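Local coordinates for protein nucleoporin nup120 (Schizosaccharomyces pombe, PDB 4GQ2) that serves as a structural component of the nuclear pore complex, whose nucleoporins can also act as docking partners for transiently bound transport factors, at residues Thr412-Ser415 / Ser416-Ser420; Tyr492-Tyr495 / Lys496-Tyr500; Ser591-Ser594 / Glu595-Ser599. All blocks are in the same frame, centred on the assembly; numbering follows the deposited sequence.

Contact 1: Thr412-Ser415 / Ser416-Ser420; sequences TNMS and SGDIS
Met414 and Gly417 touch through their backbones: Gly417 N donates to Met414 O over 2.8 Å, closing a type I beta turn across Ser415 and Ser416. The N-H comes in from above the carbonyl plane, about 70° out of it, so the bond misses the oxygen's lone pairs. Gly417 itself has a positive phi of 81°, a conformation that glycine adopts readily. A water ties the ends of the turn together, giving hydrogen bonds to Asn413 O and Gly417 O and taking one from Ser416 N.

Side-chain hydrogen bonds gather at the start of the turn. Asn413 OD1 accepts from Ser415 N at 2.9 Å, which makes an Asx turn, and also from Ser415 OG, which lies in the carbonyl plane. Ser415 OG is brought there by a chi1 of 60°, set between its own N and carbonyl carbon. The hydroxyls of both Ser415 and Ser416 bond to Ser594 of helix 590-605.

Van der Waals contact comes from the thioether end of Met414, whose chain, bent about CB-CG and CG-SD, lays CE 3.8 Å from Asp418 CG and SD 4.0 Å from Asp418 CB. Asp418 OD1 takes Ile419 N on its anti side, while OD2 bonds to a polar side chain of another protein's chain.

With two donors on one amide oxygen and a water joining three backbone groups, this loop before helix 419-428 is probably held rigid largely by polar bonds.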
# COMPACT_ATOMS: atom_id res chain seq x y z
N THR A 412 -20.37 4.44 -9.19
CA THR A 412 -21.71 3.89 -9.40
C THR A 412 -21.68 2.39 -9.15
O THR A 412 -22.73 1.74 -9.10
CB THR A 412 -22.21 4.15 -10.84
OG1 THR A 412 -21.19 3.76 -11.77
CG2 THR A 412 -22.53 5.63 -11.03
N ASN A 413 -20.47 1.87 -9.00
CA ASN A 413 -20.25 0.49 -8.61
C ASN A 413 -19.17 0.48 -7.52
O ASN A 413 -18.43 1.46 -7.37
CB ASN A 413 -19.83 -0.35 -9.82
CG ASN A 413 -18.38 -0.12 -10.21
OD1 ASN A 413 -17.47 -0.70 -9.61
ND2 ASN A 413 -18.16 0.71 -11.21
N MET A 414 -19.06 -0.62 -6.77
CA MET A 414 -18.14 -0.66 -5.63
C MET A 414 -16.86 -1.47 -5.84
O MET A 414 -16.14 -1.74 -4.88
CB MET A 414 -18.86 -1.10 -4.35
CG MET A 414 -19.97 -0.16 -3.88
SD MET A 414 -19.39 1.39 -3.15
CE MET A 414 -19.71 2.58 -4.46
N SER A 415 -16.55 -1.80 -7.10
CA SER A 415 -15.32 -2.57 -7.44
C SER A 415 -14.04 -1.99 -6.84
O SER A 415 -13.17 -2.74 -6.43
CB SER A 415 -15.16 -2.73 -8.94
OG SER A 415 -15.06 -1.47 -9.57
N SER A 416 -13.94 -0.66 -6.78
CA SER A 416 -12.84 0.00 -6.07
C SER A 416 -13.31 0.81 -4.85
O SER A 416 -12.61 1.70 -4.37
CB SER A 416 -12.07 0.91 -7.04
OG SER A 416 -11.29 0.15 -7.95
N GLY A 417 -14.50 0.48 -4.35
CA GLY A 417 -15.03 1.14 -3.15
C GLY A 417 -15.66 2.49 -3.42
O GLY A 417 -15.88 2.86 -4.58
N ASP A 418 -15.93 3.24 -2.35
CA ASP A 418 -16.65 4.51 -2.46
C ASP A 418 -15.71 5.71 -2.36
O ASP A 418 -14.49 5.55 -2.32
CB ASP A 418 -17.76 4.57 -1.41
CG ASP A 418 -19.03 5.30 -1.90
OD1 ASP A 418 -18.94 6.17 -2.80
OD2 ASP A 418 -20.11 5.00 -1.37
N ILE A 419 -16.29 6.91 -2.33
CA ILE A 419 -15.57 8.18 -2.41
C ILE A 419 -14.40 8.29 -1.44
O ILE A 419 -13.28 8.63 -1.83
CB ILE A 419 -16.53 9.38 -2.23
CG1 ILE A 419 -17.57 9.39 -3.34
CG2 ILE A 419 -15.78 10.71 -2.24
CD1 ILE A 419 -18.71 10.35 -3.11
N SER A 420 -14.66 8.01 -0.17
CA SER A 420 -13.63 8.15 0.86
C SER A 420 -12.48 7.18 0.68
O SER A 420 -11.32 7.59 0.74
CB SER A 420 -14.24 8.05 2.26
OG SER A 420 -14.91 9.25 2.56
O HOH W 1 -15.74 1.62 -6.94

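Contact 2: Tyr492-Tyr495 / Lys496-Tyr500; sequences YYEY and KRLLY
Tyr495 and Leu499 meet one turn apart on an alpha helix, at the start of helix 492-515, where regular i to i+4 backbone bonds run from Lys496 N to Tyr492 O through Leu499 N to Tyr495 O. Tyr495 has CG anti to its N (chi1 179°), which swings the ring along the helix side until CE2 lies 4.0 Å from Leu499 CD2. The two side chains cross at a slant. The Tyr495 side chain also packs on Ile479 and Ile481 and on an apolar side chain of another protein's chain.

Lys496 takes a different course. Its CG passes 3.3 Å from Tyr492 O, and the chain runs straight until a bend about CD-CE turns the ammonium aside; NZ then bonds to the backbone of the other protein's chain. The lysine thus belongs to the interface, while its methylenes pass along Tyr492 O.

Glu494 reaches three residues on to Arg497 in an i to i+3 salt bridge. The two side chains run alongside each other, and Arg497 presents its side edge, NE and NH2, to OE2, with the carboxylate and guanidinium planes 42° apart. OE1 receives just a weak bond from NH2 and also lies near Leu498 CG. With an alanine at Glu494, Arg497 would probably lose its partner here, leaving the guanidinium freer to swing and Leu498 less covered. In the bridge itself, OE2 stands 2.6 Å from Arg497 NE and 2.8 Å from Arg497 NH2, close to the guanidinium plane.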
# COMPACT_ATOMS: atom_id res chain seq x y z
N TYR A 492 -28.99 11.59 -0.96
CA TYR A 492 -27.76 10.82 -1.09
C TYR A 492 -26.81 11.41 -2.13
O TYR A 492 -25.60 11.43 -1.93
CB TYR A 492 -28.10 9.37 -1.44
CG TYR A 492 -28.94 8.68 -0.39
CD1 TYR A 492 -28.38 8.32 0.84
CD2 TYR A 492 -30.28 8.39 -0.62
CE1 TYR A 492 -29.14 7.69 1.81
CE2 TYR A 492 -31.05 7.75 0.35
CZ TYR A 492 -30.48 7.41 1.56
OH TYR A 492 -31.23 6.77 2.54
N TYR A 493 -27.39 11.89 -3.23
CA TYR A 493 -26.64 12.49 -4.33
C TYR A 493 -25.84 13.72 -3.89
O TYR A 493 -24.66 13.84 -4.23
CB TYR A 493 -27.59 12.84 -5.48
CG TYR A 493 -26.92 13.33 -6.76
CD1 TYR A 493 -26.39 14.61 -6.85
CD2 TYR A 493 -26.85 12.50 -7.88
CE1 TYR A 493 -25.78 15.06 -8.01
CE2 TYR A 493 -26.25 12.94 -9.05
CZ TYR A 493 -25.72 14.22 -9.11
OH TYR A 493 -25.12 14.67 -10.27
N GLU A 494 -26.48 14.63 -3.15
CA GLU A 494 -25.81 15.84 -2.66
C GLU A 494 -24.73 15.54 -1.64
O GLU A 494 -23.70 16.23 -1.59
CB GLU A 494 -26.80 16.82 -2.03
CG GLU A 494 -27.05 18.08 -2.85
CD GLU A 494 -25.80 18.90 -3.11
OE1 GLU A 494 -25.20 19.44 -2.15
OE2 GLU A 494 -25.42 19.02 -4.29
N TYR A 495 -24.97 14.54 -0.80
CA TYR A 495 -23.98 14.13 0.17
C TYR A 495 -22.70 13.69 -0.54
O TYR A 495 -21.61 14.17 -0.22
CB TYR A 495 -24.51 13.01 1.07
CG TYR A 495 -23.49 12.56 2.08
CD1 TYR A 495 -23.13 13.37 3.16
CD2 TYR A 495 -22.86 11.32 1.96
CE1 TYR A 495 -22.19 12.97 4.08
CE2 TYR A 495 -21.91 10.90 2.88
CZ TYR A 495 -21.58 11.73 3.94
OH TYR A 495 -20.65 11.33 4.87
N LYS A 496 -22.85 12.80 -1.53
CA LYS A 496 -21.74 12.31 -2.33
C LYS A 496 -20.93 13.46 -2.91
O LYS A 496 -19.71 13.50 -2.74
CB LYS A 496 -22.22 11.36 -3.43
CG LYS A 496 -22.78 10.05 -2.90
CD LYS A 496 -23.36 9.20 -4.02
CE LYS A 496 -24.16 8.02 -3.49
NZ LYS A 496 -23.30 7.00 -2.82
N ARG A 497 -21.60 14.40 -3.55
CA ARG A 497 -20.93 15.53 -4.19
C ARG A 497 -20.15 16.39 -3.18
O ARG A 497 -18.99 16.75 -3.43
CB ARG A 497 -21.95 16.39 -4.98
CG ARG A 497 -21.32 17.47 -5.85
CD ARG A 497 -22.39 18.36 -6.50
NE ARG A 497 -23.12 19.16 -5.52
CZ ARG A 497 -22.71 20.33 -5.02
NH1 ARG A 497 -21.57 20.88 -5.42
NH2 ARG A 497 -23.46 20.96 -4.13
N LEU A 498 -20.78 16.69 -2.04
CA LEU A 498 -20.12 17.51 -1.03
C LEU A 498 -18.94 16.77 -0.37
O LEU A 498 -17.90 17.37 -0.11
CB LEU A 498 -21.12 18.00 0.03
CG LEU A 498 -22.23 18.98 -0.36
CD1 LEU A 498 -23.20 19.13 0.80
CD2 LEU A 498 -21.69 20.34 -0.78
N LEU A 499 -19.12 15.48 -0.10
CA LEU A 499 -18.03 14.65 0.42
C LEU A 499 -16.84 14.63 -0.55
O LEU A 499 -15.69 14.80 -0.14
CB LEU A 499 -18.52 13.22 0.72
CG LEU A 499 -17.57 12.20 1.38
CD1 LEU A 499 -17.14 12.63 2.78
CD2 LEU A 499 -18.20 10.82 1.44
N TYR A 500 -17.13 14.46 -1.84
CA TYR A 500 -16.10 14.44 -2.89
C TYR A 500 -15.31 15.74 -2.88
O TYR A 500 -14.07 15.72 -2.90
CB TYR A 500 -16.73 14.21 -4.27
CG TYR A 500 -15.73 14.09 -5.40
CD1 TYR A 500 -15.13 15.22 -5.96
CD2 TYR A 500 -15.36 12.84 -5.90
CE1 TYR A 500 -14.19 15.11 -6.97
CE2 TYR A 500 -14.44 12.72 -6.92
CZ TYR A 500 -13.86 13.86 -7.46
OH TYR A 500 -12.94 13.73 -8.47

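Contact 3: Ser591-Ser594 / Glu595-Ser599; sequences STLS and EIRYS
The chain from Ser591 to Ser599 is continuous alpha helix, with i to i+4 bonds of uneven quality: Ile596 N reaches Thr592 O at 2.9 Å and lies in the carbonyl plane, whereas Glu595 N is 3.3 Å from Ser591 O and Tyr598 N makes only a weak bond to Ser594 O. Glu595 N also gives a weak bond to Thr592 O.

One turn apart, Thr592 and Ile596 meet through methyls, Thr592 CG2 lying 3.8 Å from Ile596 CD1. With chi1 at -59°, the threonine holds CG2 anti to its backbone N and OG1 anti to the carbonyl carbon, beside N, where the hydroxyl makes weak bonds to Ser589 and Asn627. Ile596 also packs on Phe619 and His623 of helix 612-624 and on Phe698 of helix 672-703.

Leu593 and Arg597 form the next pair. CD1 of the leucine sits over one face of the guanidinium, 4.2 Å from Arg597 NH2, while the arginine's CG rests 3.3 Å from Leu593 O. The arginine runs extended from CG to NE, a shape that carries the charged group along the helix side to a salt bridge between NE and Glu694. The leucine therefore covers one side of a group whose charge is answered by another helix.

Glu595 lays its CG 3.4 Å from Ser591 O, and its side chain packs on Asn413 and His623. Ser594 faces the loop 412-418, and Tyr598 OH bonds to another protein's chain.

With side chains turned to helices 612-624 and 672-703, to the loop of Asn413, and to a partner protein, the arrangement is consistent with a helix of the alpha-helical part of Nup120, packed against neighbouring helices.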
# COMPACT_ATOMS: atom_id res chain seq x y z
N SER A 591 -14.00 4.72 -13.84
CA SER A 591 -15.09 3.86 -13.40
C SER A 591 -15.18 2.57 -14.23
O SER A 591 -15.41 1.49 -13.68
CB SER A 591 -16.41 4.65 -13.44
OG SER A 591 -17.54 3.79 -13.37
N THR A 592 -15.01 2.69 -15.54
CA THR A 592 -15.00 1.53 -16.43
C THR A 592 -13.77 0.67 -16.15
O THR A 592 -13.88 -0.56 -16.08
CB THR A 592 -15.03 1.94 -17.92
OG1 THR A 592 -16.22 2.71 -18.19
CG2 THR A 592 -15.03 0.72 -18.83
N LEU A 593 -12.62 1.31 -15.97
CA LEU A 593 -11.36 0.60 -15.68
C LEU A 593 -11.47 -0.22 -14.41
O LEU A 593 -10.94 -1.34 -14.33
CB LEU A 593 -10.20 1.58 -15.54
CG LEU A 593 -9.54 2.04 -16.84
CD1 LEU A 593 -8.35 2.94 -16.56
CD2 LEU A 593 -9.13 0.83 -17.68
N SER A 594 -12.16 0.35 -13.43
CA SER A 594 -12.31 -0.28 -12.13
C SER A 594 -13.16 -1.54 -12.27
O SER A 594 -12.91 -2.54 -11.58
CB SER A 594 -12.91 0.73 -11.15
OG SER A 594 -13.15 0.13 -9.89
N GLU A 595 -14.13 -1.50 -13.17
CA GLU A 595 -14.99 -2.65 -13.44
C GLU A 595 -14.24 -3.73 -14.22
O GLU A 595 -14.42 -4.93 -13.99
CB GLU A 595 -16.26 -2.23 -14.18
CG GLU A 595 -17.18 -1.34 -13.35
CD GLU A 595 -18.52 -1.06 -14.01
OE1 GLU A 595 -18.57 -0.18 -14.90
OE2 GLU A 595 -19.52 -1.71 -13.62
N ILE A 596 -13.39 -3.28 -15.15
CA ILE A 596 -12.58 -4.16 -15.97
C ILE A 596 -11.58 -4.96 -15.12
O ILE A 596 -11.43 -6.18 -15.29
CB ILE A 596 -11.90 -3.38 -17.10
CG1 ILE A 596 -12.91 -3.09 -18.22
CG2 ILE A 596 -10.70 -4.13 -17.65
CD1 ILE A 596 -12.44 -2.07 -19.24
N ARG A 597 -10.93 -4.28 -14.19
CA ARG A 597 -9.94 -4.93 -13.34
C ARG A 597 -10.58 -5.94 -12.38
O ARG A 597 -9.99 -6.97 -12.07
CB ARG A 597 -9.10 -3.89 -12.61
CG ARG A 597 -8.28 -3.06 -13.59
CD ARG A 597 -7.50 -1.94 -12.93
NE ARG A 597 -6.65 -1.31 -13.93
CZ ARG A 597 -6.23 -0.04 -13.91
NH1 ARG A 597 -6.57 0.76 -12.92
NH2 ARG A 597 -5.47 0.41 -14.89
N TYR A 598 -11.81 -5.65 -11.96
CA TYR A 598 -12.60 -6.60 -11.18
C TYR A 598 -12.96 -7.84 -11.99
O TYR A 598 -12.91 -8.95 -11.48
CB TYR A 598 -13.87 -5.92 -10.64
CG TYR A 598 -14.83 -6.88 -9.97
CD1 TYR A 598 -15.73 -7.63 -10.73
CD2 TYR A 598 -14.82 -7.06 -8.58
CE1 TYR A 598 -16.60 -8.52 -10.13
CE2 TYR A 598 -15.69 -7.95 -7.97
CZ TYR A 598 -16.58 -8.68 -8.75
OH TYR A 598 -17.45 -9.56 -8.15
N SER A 599 -13.34 -7.66 -13.26
CA SER A 599 -13.56 -8.78 -14.18
C SER A 599 -12.27 -9.58 -14.43
O SER A 599 -12.32 -10.82 -14.49
CB SER A 599 -14.10 -8.29 -15.52
OG SER A 599 -15.36 -7.70 -15.37

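Contact 1 is the meeting point of the three. Its loop bonds through serine hydroxyls to Ser594 of contact 3, while at the opening of helix 419-428 Ile419 packs on Lys496 and Tyr500 of contact 2, and Ser420 on Leu499. Contacts 2 and 3 do not touch, their nearest atoms being about 11 Å apart. Contact 1 is the more buried and relies on turn bonds and a water. The other two are partly buried helix turns: contact 2 turns a salt bridge outward and keeps Tyr495 and Leu499 inward, whereas contact 3 sends its arginine to another helix. Side chains from all three reach the chain of another protein.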